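Local atomic coordinates of N-acetyltransferase (Escherichia coli, PDB entry 6GTQ), a protein that probably transfers an acetyl group from acetyl-coenzyme A to an amine of its substrate, as other members of the GNAT acetyltransferase family do. Residues Phe23-Glu28 with Arg98-Arg103; Lys45-Tyr50 with Tyr64-Gly69; Pro92-Gly97 with His132-Glu137; Val121-Ser126 with Ser169-Phe174; Leu150-Leu155 with Leu163-Lys168. The protein carries 1 engineered substitution. All blocks are in the same frame, centred on the assembly; numbering follows the deposited sequence. Where two conformers were deposited one is given.

Contact 1 (Phe23-Glu28 with Arg98-Arg103); sequences FDCGEE and RLAIDR
With CG swung to the far side of its backbone N (chi1 -168°), Asp102 delivers OD1 to the loop 23-28, while Phe23, at chi1 -176°, sends its ring back past that carboxylate toward the end of strand 90-101. Asp102 OD1 accepts from Asp24 N at 2.8 Å, the donor lying almost on the extension of the C-O bond. One residue on, Arg103 N donates to Asp24 O, again at 2.8 Å, so that consecutive residues grip both polar backbone atoms of Asp24. The Phe23 ring presents its edge to Ala100, with CZ 3.7 Å from the methyl CB, and Cys25 SG approaches the same CB to 3.9 Å. Cys25 CB meanwhile rests on Ile101 O. The extended Arg103 side chain runs alongside Asp24 in the same direction, its guanidinium turned 50° from the carboxylate; NE and Asp24 OD1, 3.8 Å apart, make only a long salt bridge. That OD1 also receives Gly26 N from above the carboxylate plane, closing an Asx turn just before Glu27, at the N-cap position of helix 28-36. Gln106 NE2 bridges Ile101 O and Cys25 O. The chemistry implies that two short, nearly straight bonds meeting at the Asp24 backbone fasten this loop to the strand end; the buried Asp102 carboxylate is shared between Asp24 N and Ser104 OG, and the outer ion pair probably adds little.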
# COMPACT_ATOMS: atom_id res chain seq x y z
N PHE A 23 4.19 -16.95 9.82
CA PHE A 23 3.21 -16.00 9.28
C PHE A 23 2.01 -16.66 8.60
O PHE A 23 2.18 -17.58 7.80
CB PHE A 23 3.89 -14.98 8.33
CG PHE A 23 2.98 -13.89 7.77
CD1 PHE A 23 2.80 -12.70 8.46
CD2 PHE A 23 2.33 -14.05 6.55
CE1 PHE A 23 1.96 -11.70 7.96
CE2 PHE A 23 1.49 -13.06 6.05
CZ PHE A 23 1.32 -11.89 6.76
N ASP A 24 0.79 -16.18 8.95
CA ASP A 24 -0.49 -16.65 8.43
C ASP A 24 -1.52 -15.53 8.38
O ASP A 24 -1.98 -15.08 9.42
CB ASP A 24 -1.02 -17.90 9.18
CG ASP A 24 -2.18 -18.64 8.51
OD1 ASP A 24 -2.61 -18.21 7.41
OD2 ASP A 24 -2.66 -19.64 9.08
N CYS A 25 -1.86 -15.08 7.17
CA CYS A 25 -2.82 -14.00 6.93
C CYS A 25 -4.21 -14.50 6.48
O CYS A 25 -5.14 -13.70 6.39
CB CYS A 25 -2.24 -12.96 5.96
SG CYS A 25 -2.16 -13.51 4.24
N GLY A 26 -4.32 -15.80 6.21
CA GLY A 26 -5.56 -16.41 5.73
C GLY A 26 -5.63 -16.64 4.23
O GLY A 26 -6.51 -17.35 3.76
N GLU A 27 -4.70 -16.01 3.47
CA GLU A 27 -4.59 -16.13 2.02
C GLU A 27 -3.26 -16.82 1.69
O GLU A 27 -2.20 -16.23 1.89
CB GLU A 27 -4.71 -14.74 1.34
CG GLU A 27 -4.59 -14.73 -0.18
CD GLU A 27 -5.55 -15.62 -0.95
OE1 GLU A 27 -6.78 -15.49 -0.76
OE2 GLU A 27 -5.06 -16.45 -1.75
N GLU A 28 -3.33 -18.09 1.20
CA GLU A 28 -2.19 -18.95 0.86
C GLU A 28 -1.17 -18.33 -0.10
O GLU A 28 0.02 -18.58 0.05
CB GLU A 28 -2.66 -20.31 0.33
N ARG A 98 0.75 -5.60 -2.79
CA ARG A 98 0.49 -6.64 -1.80
C ARG A 98 0.37 -6.04 -0.43
O ARG A 98 1.16 -5.18 -0.06
CB ARG A 98 1.61 -7.70 -1.80
CG ARG A 98 1.37 -8.85 -2.76
CD ARG A 98 2.66 -9.45 -3.23
NE ARG A 98 2.43 -10.62 -4.08
CZ ARG A 98 2.97 -10.80 -5.28
NH1 ARG A 98 2.70 -11.90 -5.98
NH2 ARG A 98 3.81 -9.90 -5.79
N LEU A 99 -0.60 -6.53 0.34
CA LEU A 99 -0.86 -6.14 1.72
C LEU A 99 -1.37 -7.36 2.44
O LEU A 99 -2.35 -7.97 2.01
CB LEU A 99 -1.86 -4.95 1.80
CG LEU A 99 -2.21 -4.42 3.21
CD1 LEU A 99 -1.08 -3.59 3.80
CD2 LEU A 99 -3.46 -3.58 3.17
N ALA A 100 -0.67 -7.77 3.50
CA ALA A 100 -1.05 -8.92 4.31
C ALA A 100 -0.77 -8.65 5.77
O ALA A 100 0.28 -8.13 6.11
CB ALA A 100 -0.29 -10.16 3.85
N ILE A 101 -1.73 -9.01 6.64
CA ILE A 101 -1.64 -8.87 8.10
C ILE A 101 -1.88 -10.24 8.71
O ILE A 101 -2.87 -10.90 8.36
CB ILE A 101 -2.64 -7.80 8.67
CG1 ILE A 101 -2.38 -6.37 8.09
CG2 ILE A 101 -2.68 -7.78 10.20
CD1 ILE A 101 -1.05 -5.63 8.49
N ASP A 102 -1.01 -10.67 9.63
CA ASP A 102 -1.13 -11.95 10.34
C ASP A 102 -2.45 -12.01 11.11
O ASP A 102 -2.87 -11.00 11.69
CB ASP A 102 0.06 -12.16 11.28
CG ASP A 102 0.14 -13.57 11.83
OD1 ASP A 102 0.64 -14.46 11.12
OD2 ASP A 102 -0.29 -13.78 12.98
N ARG A 103 -3.10 -13.20 11.12
CA ARG A 103 -4.39 -13.49 11.77
C ARG A 103 -4.45 -13.07 13.23
O ARG A 103 -5.52 -12.65 13.69
CB ARG A 103 -4.72 -14.99 11.65
CG ARG A 103 -5.25 -15.44 10.30
CD ARG A 103 -5.33 -16.95 10.24
NE ARG A 103 -5.93 -17.43 8.99
CZ ARG A 103 -7.18 -17.85 8.87
NH1 ARG A 103 -7.63 -18.26 7.69
NH2 ARG A 103 -7.99 -17.88 9.92

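Contact 2 (Lys45-Tyr50 with Tyr64-Gly69); sequences KILRAY and YYTLCG. With ACT (acetate ion), chain H.
Leu47 meets Thr66 where the 45-50 segment enters the beta hairpin of strands 48-53 and 61-74, an antiparallel unit of the GNAT sheet. Its CD1 lies 3.9 Å from Thr66 CG2, and its other methyl, CD2, flanks an acetate ion, probably taken up from the crystallisation liquor, that Thr66 OG1 holds by a 2.7 Å hydrogen bond to its O atom. Arg48 opens the regular ladder: its N and O bond to O and N of Leu67, and its side chain, bent at chi2 and chi3, curls back so that NE donates to Leu47 O from above its carbonyl plane. Ala49 and Thr66 form the non-hydrogen-bonded pair that follows, their side chains on the face covered by helices 28-36 and 38-43; CB of Ala49 is 4.3 Å from Thr66 CG2, and Ala49 N is bonded to His42 ND1. Tyr50 repeats the hydrogen-bonded pairing, donating its N to Tyr65 O at 2.9 Å in an almost straight bond of 177°. On this opposite face the two tyrosines lie with planes only 6° apart, yet slid so far that the rings barely overlap. Tyr65 OH, bonded to His117 ND1, hangs over one face of Tyr50, 3.4 Å from Tyr50 CG. In return Tyr50 CB sits over the Tyr65 ring, 3.5 Å from its centroid, as a CH-pi contact.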
# COMPACT_ATOMS: atom_id res chain seq x y z
N LYS A 45 15.75 -5.72 -6.44
CA LYS A 45 15.14 -4.45 -6.83
C LYS A 45 13.87 -4.49 -7.64
O LYS A 45 13.56 -3.53 -8.28
CB LYS A 45 16.13 -3.60 -7.60
CG LYS A 45 17.33 -3.16 -6.81
CD LYS A 45 16.96 -2.71 -5.44
CE LYS A 45 18.00 -1.76 -4.89
NZ LYS A 45 19.12 -2.43 -4.21
N ILE A 46 13.14 -5.57 -7.60
CA ILE A 46 11.87 -5.71 -8.35
C ILE A 46 10.77 -4.90 -7.66
O ILE A 46 9.91 -4.31 -8.32
CB ILE A 46 11.51 -7.22 -8.58
CG1 ILE A 46 12.29 -7.80 -9.77
CG2 ILE A 46 10.00 -7.44 -8.81
CD1 ILE A 46 13.75 -8.07 -9.59
N LEU A 47 10.82 -4.83 -6.33
CA LEU A 47 9.89 -4.07 -5.49
C LEU A 47 10.60 -3.58 -4.23
O LEU A 47 11.76 -3.93 -3.99
CB LEU A 47 8.64 -4.91 -5.12
CG LEU A 47 8.84 -6.38 -4.65
CD1 LEU A 47 9.15 -6.47 -3.15
CD2 LEU A 47 7.62 -7.21 -4.97
N ARG A 48 9.90 -2.78 -3.43
CA ARG A 48 10.34 -2.29 -2.12
C ARG A 48 9.36 -2.88 -1.12
O ARG A 48 8.15 -2.63 -1.22
CB ARG A 48 10.34 -0.75 -2.05
CG ARG A 48 11.17 -0.09 -3.15
CD ARG A 48 12.64 -0.03 -2.85
NE ARG A 48 13.28 -1.32 -3.04
CZ ARG A 48 14.41 -1.70 -2.44
NH1 ARG A 48 15.04 -0.87 -1.61
NH2 ARG A 48 14.91 -2.90 -2.67
N ALA A 49 9.87 -3.74 -0.24
CA ALA A 49 9.09 -4.46 0.76
C ALA A 49 9.24 -3.84 2.14
O ALA A 49 10.35 -3.59 2.61
CB ALA A 49 9.51 -5.91 0.79
N TYR A 50 8.08 -3.60 2.79
CA TYR A 50 7.98 -3.02 4.12
C TYR A 50 7.35 -4.04 5.06
O TYR A 50 6.35 -4.69 4.71
CB TYR A 50 7.18 -1.72 4.07
CG TYR A 50 7.92 -0.59 3.38
CD1 TYR A 50 8.00 -0.53 1.99
CD2 TYR A 50 8.50 0.43 4.12
CE1 TYR A 50 8.69 0.50 1.35
CE2 TYR A 50 9.18 1.48 3.49
CZ TYR A 50 9.28 1.50 2.11
OH TYR A 50 9.96 2.52 1.49
N TYR A 64 2.96 -7.30 6.21
CA TYR A 64 3.81 -6.70 5.19
C TYR A 64 3.05 -5.97 4.10
O TYR A 64 1.84 -6.18 3.91
CB TYR A 64 4.74 -7.76 4.57
CG TYR A 64 4.12 -8.69 3.55
CD1 TYR A 64 4.11 -8.37 2.19
CD2 TYR A 64 3.65 -9.95 3.92
CE1 TYR A 64 3.60 -9.24 1.23
CE2 TYR A 64 3.16 -10.85 2.96
CZ TYR A 64 3.13 -10.49 1.62
OH TYR A 64 2.65 -11.36 0.68
N TYR A 65 3.78 -5.17 3.34
CA TYR A 65 3.28 -4.49 2.15
C TYR A 65 4.43 -4.31 1.15
O TYR A 65 5.59 -4.31 1.55
CB TYR A 65 2.48 -3.20 2.45
CG TYR A 65 3.28 -1.94 2.74
CD1 TYR A 65 3.85 -1.20 1.70
CD2 TYR A 65 3.34 -1.41 4.03
CE1 TYR A 65 4.55 -0.03 1.96
CE2 TYR A 65 4.02 -0.22 4.29
CZ TYR A 65 4.62 0.47 3.25
OH TYR A 65 5.32 1.62 3.50
N THR A 66 4.11 -4.27 -0.15
CA THR A 66 5.09 -4.07 -1.23
C THR A 66 4.72 -2.86 -2.07
O THR A 66 3.54 -2.64 -2.35
CB THR A 66 5.32 -5.34 -2.09
OG1 THR A 66 4.14 -5.64 -2.85
CG2 THR A 66 5.76 -6.55 -1.28
N LEU A 67 5.74 -2.07 -2.47
CA LEU A 67 5.61 -0.89 -3.32
C LEU A 67 6.52 -0.99 -4.52
O LEU A 67 7.63 -1.54 -4.44
CB LEU A 67 6.04 0.38 -2.57
CG LEU A 67 5.18 0.95 -1.48
CD1 LEU A 67 5.86 2.14 -0.86
CD2 LEU A 67 3.80 1.37 -2.00
N CYS A 68 6.06 -0.40 -5.63
CA CYS A 68 6.82 -0.27 -6.87
C CYS A 68 6.34 0.92 -7.67
O CYS A 68 5.14 1.19 -7.71
CB CYS A 68 6.83 -1.55 -7.70
SG CYS A 68 8.03 -1.53 -9.05
N GLY A 69 7.28 1.62 -8.29
CA GLY A 69 6.97 2.77 -9.13
C GLY A 69 6.22 2.32 -10.37
O GLY A 69 6.47 1.24 -10.91
C ACT H . 4.49 -4.33 -6.26
O ACT H . 4.59 -4.14 -5.08
OXT ACT H . 5.16 -5.14 -6.91
CH3 ACT H . 3.45 -3.50 -7.00

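Contact 3 (Pro92-Gly97 with His132-Glu137); sequences PSVTLG and HGLFVE
Leu134 CD1 is the main bump on one face of this parallel strand pair: it leans over Val94 O at 3.3 Å and fills the hollow between Val94 and Leu96, touching Leu96 CB at 4.1 Å. The torsion that sets CG opposite the backbone N (chi1 175°) swings it across the strand gap. Further on, Val136 CG2 plays the same part, wedged against Leu96 CB at 3.7 Å. On the reverse face Phe135 offers the edge of its ring to Ser93, whose OG comes to 3.4 Å from Phe135 CD1 while bonded to Ser70 OG. At the start of the pair, the Pro92 ring meets the His132 imidazole at a slant, Pro92 CD 3.5 Å from His132 ND1. Beneath these fits the backbones zip together by five bonds, from His132 N to Pro92 O as far as Glu137 N to Leu96 O. Residues of helix 110-129, among them Ala118, Met119 and Val122, press on the face of Val94, Leu96 and Leu134, whereas an apolar side chain of another protein packs on Phe135. Strand 90-101, helix 110-129 and strand 133-137 thus make the beta-alpha-beta crossover at the centre of the GNAT fold, whose two strands in relatives diverge to admit acetyl-coenzyme A.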
# COMPACT_ATOMS: atom_id res chain seq x y z
N PRO A 92 2.78 9.57 -13.52
CA PRO A 92 3.81 8.95 -12.66
C PRO A 92 3.19 8.65 -11.30
O PRO A 92 2.59 9.53 -10.67
CB PRO A 92 4.90 10.01 -12.57
CG PRO A 92 4.23 11.30 -12.90
CD PRO A 92 3.11 10.98 -13.84
N SER A 93 3.23 7.36 -10.90
CA SER A 93 2.62 6.89 -9.65
C SER A 93 3.41 5.78 -8.95
O SER A 93 4.51 5.43 -9.36
CB SER A 93 1.19 6.43 -9.92
OG SER A 93 1.16 5.41 -10.91
N VAL A 94 2.86 5.25 -7.85
CA VAL A 94 3.41 4.14 -7.10
C VAL A 94 2.28 3.14 -6.90
O VAL A 94 1.16 3.53 -6.58
CB VAL A 94 4.03 4.57 -5.74
CG1 VAL A 94 4.53 3.35 -4.96
CG2 VAL A 94 5.16 5.59 -5.95
N THR A 95 2.57 1.85 -7.09
CA THR A 95 1.59 0.80 -6.87
C THR A 95 1.89 0.04 -5.57
O THR A 95 3.03 -0.38 -5.35
CB THR A 95 1.50 -0.14 -8.08
OG1 THR A 95 1.16 0.63 -9.23
CG2 THR A 95 0.48 -1.24 -7.90
N LEU A 96 0.86 -0.13 -4.72
CA LEU A 96 0.92 -0.97 -3.53
C LEU A 96 0.28 -2.28 -4.04
O LEU A 96 -0.94 -2.34 -4.23
CB LEU A 96 0.08 -0.36 -2.40
CG LEU A 96 0.46 -0.71 -0.94
CD1 LEU A 96 -0.38 0.09 0.03
CD2 LEU A 96 0.23 -2.16 -0.63
N GLY A 97 1.12 -3.26 -4.37
CA GLY A 97 0.69 -4.52 -4.97
C GLY A 97 0.31 -5.65 -4.04
O GLY A 97 -0.36 -6.59 -4.48
N HIS A 132 2.10 11.69 -8.70
CA HIS A 132 0.73 12.18 -8.54
C HIS A 132 -0.30 11.32 -7.82
O HIS A 132 -1.41 11.76 -7.58
CB HIS A 132 0.20 12.64 -9.89
CG HIS A 132 1.10 13.62 -10.57
ND1 HIS A 132 1.58 13.44 -11.84
CD2 HIS A 132 1.64 14.78 -10.12
CE1 HIS A 132 2.36 14.45 -12.17
NE2 HIS A 132 2.42 15.28 -11.14
N GLY A 133 0.06 10.09 -7.48
CA GLY A 133 -0.87 9.23 -6.78
C GLY A 133 -0.39 7.85 -6.44
O GLY A 133 0.73 7.45 -6.79
N LEU A 134 -1.26 7.12 -5.73
CA LEU A 134 -1.08 5.76 -5.26
C LEU A 134 -2.20 4.88 -5.80
O LEU A 134 -3.39 5.19 -5.61
CB LEU A 134 -1.01 5.69 -3.71
CG LEU A 134 -0.94 4.29 -3.07
CD1 LEU A 134 0.39 3.58 -3.36
CD2 LEU A 134 -1.17 4.36 -1.57
N PHE A 135 -1.81 3.78 -6.47
CA PHE A 135 -2.70 2.75 -6.99
C PHE A 135 -2.57 1.54 -6.10
O PHE A 135 -1.51 1.30 -5.53
CB PHE A 135 -2.36 2.38 -8.44
CG PHE A 135 -2.77 3.43 -9.44
CD1 PHE A 135 -1.91 4.45 -9.79
CD2 PHE A 135 -4.04 3.40 -10.02
CE1 PHE A 135 -2.29 5.42 -10.72
CE2 PHE A 135 -4.42 4.38 -10.94
CZ PHE A 135 -3.54 5.38 -11.29
N VAL A 136 -3.66 0.79 -5.95
CA VAL A 136 -3.66 -0.39 -5.09
C VAL A 136 -4.34 -1.56 -5.79
O VAL A 136 -5.22 -1.36 -6.63
CB VAL A 136 -4.23 -0.05 -3.69
CG1 VAL A 136 -5.75 -0.11 -3.63
CG2 VAL A 136 -3.61 -0.93 -2.62
N GLU A 137 -3.88 -2.78 -5.50
CA GLU A 137 -4.41 -4.02 -6.09
C GLU A 137 -5.34 -4.74 -5.11
O GLU A 137 -4.90 -5.13 -4.02
CB GLU A 137 -3.26 -4.94 -6.56
CG GLU A 137 -2.43 -4.40 -7.73
CD GLU A 137 -3.18 -4.15 -9.03
OE1 GLU A 137 -3.94 -5.04 -9.48
OE2 GLU A 137 -2.99 -3.06 -9.62

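Contact 4 (Val121-Ser126 with Ser169-Phe174); sequences VVWSAS and SIELLF
Trp123 lays its indole along helix 167-175, one face of the ring system over the backbone of Glu171, whose CA stands 4.0 Å from the centroid of the five-membered ring as a CH-pi contact. The side chain leaves its helix with CG opposite the backbone N (chi1 -176°), which directs the indole across to the second helix. At its root, Trp123 CB meets Ile170 CG2 at 3.6 Å; at its far rim, CZ3 meets Phe174 CB, also at 3.6 Å. The Phe174 ring runs past in the opposite direction, its plane 20° from that of the indole but displaced enough that the two scarcely overlap. Beside Trp123 on the same helix, Val122 CG1 adds a looser apolar touch to Ile170 CD1 at 4.3 Å. The polar edge has a partner too: a water accepts from Trp123 NE1 at 3.3 Å and donates to Glu171 OE2, making a weak bridge. On helix 167-175, Leu173 and Phe174 also pack on apolar side chains of another protein. The short helical segments keep 9.9 Å between axes and cross at -110°; the indole, flanked by Ile170 and Phe174, takes up much of the space between them. Such steeply crossed packing joins the crossover helix 110-129 to the C-terminal helix 167-175 on the GNAT scaffold.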
# COMPACT_ATOMS: atom_id res chain seq x y z
N VAL A 121 5.28 7.25 2.69
CA VAL A 121 6.47 6.92 1.90
C VAL A 121 6.30 7.52 0.51
O VAL A 121 7.20 8.21 0.03
CB VAL A 121 6.74 5.38 1.87
CG1 VAL A 121 7.72 4.98 0.77
CG2 VAL A 121 7.22 4.87 3.23
N VAL A 122 5.12 7.29 -0.11
CA VAL A 122 4.71 7.80 -1.43
C VAL A 122 4.66 9.35 -1.41
O VAL A 122 5.06 9.99 -2.39
CB VAL A 122 3.34 7.15 -1.86
CG1 VAL A 122 2.73 7.83 -3.09
CG2 VAL A 122 3.49 5.65 -2.11
N TRP A 123 4.21 9.95 -0.29
CA TRP A 123 4.14 11.40 -0.13
C TRP A 123 5.52 12.04 -0.13
O TRP A 123 5.74 13.00 -0.86
CB TRP A 123 3.34 11.79 1.13
CG TRP A 123 3.14 13.27 1.32
CD1 TRP A 123 2.80 14.19 0.36
CD2 TRP A 123 3.25 14.00 2.54
NE1 TRP A 123 2.73 15.44 0.91
CE2 TRP A 123 2.99 15.36 2.25
CE3 TRP A 123 3.56 13.64 3.87
CZ2 TRP A 123 3.00 16.36 3.23
CZ3 TRP A 123 3.59 14.63 4.84
CH2 TRP A 123 3.31 15.97 4.52
N SER A 124 6.45 11.48 0.68
CA SER A 124 7.86 11.88 0.78
C SER A 124 8.53 11.81 -0.58
O SER A 124 9.31 12.70 -0.92
CB SER A 124 8.61 10.98 1.76
OG SER A 124 8.30 11.27 3.11
N ALA A 125 8.24 10.73 -1.35
CA ALA A 125 8.80 10.52 -2.68
C ALA A 125 8.24 11.50 -3.71
O ALA A 125 8.98 11.90 -4.61
CB ALA A 125 8.61 9.07 -3.12
N SER A 126 6.97 11.93 -3.57
CA SER A 126 6.34 12.95 -4.41
C SER A 126 6.99 14.29 -4.16
O SER A 126 7.20 15.03 -5.10
CB SER A 126 4.86 13.09 -4.09
OG SER A 126 4.19 11.90 -4.43
N SER A 169 -4.56 14.26 -1.54
CA SER A 169 -5.35 13.69 -0.44
C SER A 169 -4.43 13.16 0.66
O SER A 169 -4.78 13.23 1.83
CB SER A 169 -6.25 12.57 -0.94
OG SER A 169 -7.20 13.07 -1.86
N ILE A 170 -3.26 12.64 0.28
CA ILE A 170 -2.25 12.14 1.22
C ILE A 170 -1.67 13.32 2.01
O ILE A 170 -1.55 13.25 3.24
CB ILE A 170 -1.16 11.28 0.52
CG1 ILE A 170 -1.78 10.04 -0.17
CG2 ILE A 170 -0.08 10.86 1.53
CD1 ILE A 170 -0.82 9.23 -1.13
N GLU A 171 -1.35 14.41 1.31
CA GLU A 171 -0.85 15.66 1.89
C GLU A 171 -1.87 16.17 2.93
O GLU A 171 -1.46 16.49 4.05
CB GLU A 171 -0.60 16.69 0.77
CG GLU A 171 -0.09 18.03 1.26
CD GLU A 171 0.26 19.00 0.15
OE1 GLU A 171 -0.64 19.32 -0.67
OE2 GLU A 171 1.43 19.45 0.09
N LEU A 172 -3.19 16.17 2.59
CA LEU A 172 -4.29 16.55 3.48
C LEU A 172 -4.31 15.72 4.78
O LEU A 172 -4.58 16.27 5.84
CB LEU A 172 -5.65 16.41 2.78
CG LEU A 172 -6.06 17.48 1.75
CD1 LEU A 172 -7.32 17.06 0.99
CD2 LEU A 172 -6.26 18.84 2.40
N LEU A 173 -4.03 14.41 4.67
CA LEU A 173 -3.98 13.46 5.77
C LEU A 173 -2.87 13.79 6.80
O LEU A 173 -3.11 13.66 8.00
CB LEU A 173 -3.82 12.02 5.23
CG LEU A 173 -3.79 10.85 6.24
CD1 LEU A 173 -5.15 10.64 6.91
CD2 LEU A 173 -3.35 9.58 5.57
N PHE A 174 -1.69 14.24 6.35
CA PHE A 174 -0.59 14.54 7.27
C PHE A 174 -0.35 16.05 7.52
O PHE A 174 0.63 16.39 8.19
CB PHE A 174 0.72 13.84 6.83
CG PHE A 174 0.59 12.36 6.61
CD1 PHE A 174 0.47 11.48 7.69
CD2 PHE A 174 0.62 11.82 5.33
CE1 PHE A 174 0.33 10.11 7.48
CE2 PHE A 174 0.50 10.44 5.12
CZ PHE A 174 0.34 9.59 6.20
O HOH W 1 2.72 17.66 -1.48

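Contact 5 (Leu150-Leu155 with Leu163-Lys168); sequences LGFIPL and LFFPTK
Phe152 and Phe165 meet with their side chains about at right angles, although the ring planes themselves are only 38° apart, an oblique meeting. Over one face of Phe152 sits Phe165 CB, 3.9 Å from the ring centroid and displaced toward the rim. The Phe165 ring extends beyond and turns its edge to Gly151, with CD1 3.3 Å from Gly151 O; Gly151, at positive phi, ends helix 141-149 in a Schellman motif. On the same side, Leu163 CB abuts Phe152 CB at 3.5 Å, and Leu163 CD2 leans on the Pro154 ring. Ile153 and Phe164 point to the other face of the hairpin, tied by two reciprocal backbone bonds of 2.8 Å: Ile153 N to Phe164 O and Phe164 N to Ile153 O. A basic side chain of another protein bonds to Pro154 O. The chemistry therefore implies an apolar joint between side chains, in which the Ile153-Phe164 pair, backed by the backbone bonding of Leu155 with Ala162, fixes the register of this short hairpin.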
# COMPACT_ATOMS: atom_id res chain seq x y z
N LEU A 150 -11.10 3.33 3.10
CA LEU A 150 -9.94 4.18 3.32
C LEU A 150 -9.95 5.39 2.39
O LEU A 150 -9.12 6.28 2.55
CB LEU A 150 -8.64 3.39 3.18
CG LEU A 150 -8.34 2.34 4.25
CD1 LEU A 150 -6.95 1.76 4.02
CD2 LEU A 150 -8.43 2.93 5.66
N GLY A 151 -10.90 5.43 1.44
CA GLY A 151 -11.09 6.55 0.52
C GLY A 151 -10.54 6.38 -0.89
O GLY A 151 -10.52 7.34 -1.66
N PHE A 152 -10.10 5.15 -1.24
CA PHE A 152 -9.58 4.88 -2.58
C PHE A 152 -10.73 4.89 -3.60
O PHE A 152 -11.82 4.40 -3.29
CB PHE A 152 -8.82 3.56 -2.62
CG PHE A 152 -7.43 3.57 -2.03
CD1 PHE A 152 -7.24 3.52 -0.65
CD2 PHE A 152 -6.31 3.52 -2.85
CE1 PHE A 152 -5.96 3.48 -0.11
CE2 PHE A 152 -5.02 3.50 -2.30
CZ PHE A 152 -4.85 3.47 -0.93
N ILE A 153 -10.51 5.48 -4.77
CA ILE A 153 -11.52 5.57 -5.82
C ILE A 153 -11.48 4.29 -6.62
O ILE A 153 -10.43 3.97 -7.17
CB ILE A 153 -11.38 6.87 -6.69
CG1 ILE A 153 -11.77 8.13 -5.89
CG2 ILE A 153 -12.20 6.80 -7.99
CD1 ILE A 153 -10.60 8.90 -5.34
N PRO A 154 -12.60 3.52 -6.69
CA PRO A 154 -12.56 2.27 -7.47
C PRO A 154 -12.58 2.50 -8.98
O PRO A 154 -13.38 3.29 -9.50
CB PRO A 154 -13.80 1.51 -6.98
CG PRO A 154 -14.74 2.56 -6.52
CD PRO A 154 -13.93 3.75 -6.08
N LEU A 155 -11.66 1.83 -9.69
CA LEU A 155 -11.57 1.88 -11.15
C LEU A 155 -12.46 0.79 -11.74
O LEU A 155 -12.82 -0.15 -11.04
CB LEU A 155 -10.11 1.82 -11.64
CG LEU A 155 -9.20 2.95 -11.16
CD1 LEU A 155 -7.83 2.85 -11.79
CD2 LEU A 155 -9.83 4.31 -11.39
N LEU A 163 -7.64 0.55 -7.44
CA LEU A 163 -8.24 1.67 -6.74
C LEU A 163 -7.20 2.78 -6.67
O LEU A 163 -6.00 2.49 -6.50
CB LEU A 163 -8.70 1.29 -5.33
CG LEU A 163 -9.85 0.31 -5.24
CD1 LEU A 163 -9.36 -1.04 -4.75
CD2 LEU A 163 -10.94 0.85 -4.34
N PHE A 164 -7.64 4.04 -6.80
CA PHE A 164 -6.72 5.18 -6.82
C PHE A 164 -6.90 6.18 -5.67
O PHE A 164 -8.02 6.54 -5.32
CB PHE A 164 -6.82 5.90 -8.18
CG PHE A 164 -5.95 7.13 -8.31
CD1 PHE A 164 -4.57 7.02 -8.40
CD2 PHE A 164 -6.51 8.40 -8.33
CE1 PHE A 164 -3.77 8.15 -8.54
CE2 PHE A 164 -5.70 9.54 -8.43
CZ PHE A 164 -4.34 9.40 -8.54
N PHE A 165 -5.75 6.67 -5.14
CA PHE A 165 -5.70 7.71 -4.12
C PHE A 165 -4.68 8.80 -4.54
O PHE A 165 -3.49 8.49 -4.71
CB PHE A 165 -5.38 7.14 -2.74
CG PHE A 165 -5.91 7.95 -1.59
CD1 PHE A 165 -7.27 7.98 -1.31
CD2 PHE A 165 -5.05 8.67 -0.77
CE1 PHE A 165 -7.75 8.72 -0.23
CE2 PHE A 165 -5.53 9.38 0.32
CZ PHE A 165 -6.88 9.41 0.59
N PRO A 166 -5.11 10.07 -4.75
CA PRO A 166 -4.16 11.11 -5.18
C PRO A 166 -3.20 11.59 -4.08
O PRO A 166 -3.51 11.46 -2.90
CB PRO A 166 -5.06 12.24 -5.70
CG PRO A 166 -6.47 11.75 -5.59
CD PRO A 166 -6.48 10.61 -4.62
N THR A 167 -2.04 12.14 -4.49
CA THR A 167 -1.03 12.66 -3.54
C THR A 167 -1.58 13.83 -2.72
O THR A 167 -1.25 13.93 -1.53
CB THR A 167 0.29 12.98 -4.25
OG1 THR A 167 0.71 11.82 -4.94
CG2 THR A 167 1.39 13.41 -3.28
N LYS A 168 -2.43 14.68 -3.32
CA LYS A 168 -3.04 15.83 -2.66
C LYS A 168 -3.89 15.43 -1.46
O LYS A 168 -3.89 16.13 -0.44
CB LYS A 168 -3.79 16.72 -3.66
CG LYS A 168 -3.08 18.04 -3.93
CD LYS A 168 -3.39 18.63 -5.31
CE LYS A 168 -2.61 19.90 -5.56
NZ LYS A 168 -2.64 20.31 -6.99

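Four of the five contacts are read along one sheet. Contacts 1 and 2 join where strands 90-101 and 61-74 run side by side, Ala100 O lying 2.8 Å from Tyr64 N; contact 3 adjoins contact 2 through Cys68 O and Thr95 N, 2.7 Å apart. Contact 5 then extends the sheet past strand 133-137, its centre about 9 Å from that of contact 3. Contact 4 lies over one face, Val122 CG2 being 3.8 Å from Val94 CG1 of contact 3, and is about 26 Å, centre to centre, from contact 1. The acetate near Thr66 and Gly97, probably from the crystallisation liquor, lies beside strand 90-101, one of the two strands of contact 3 between which relatives bind acetyl-coenzyme A, and may mark a pocket.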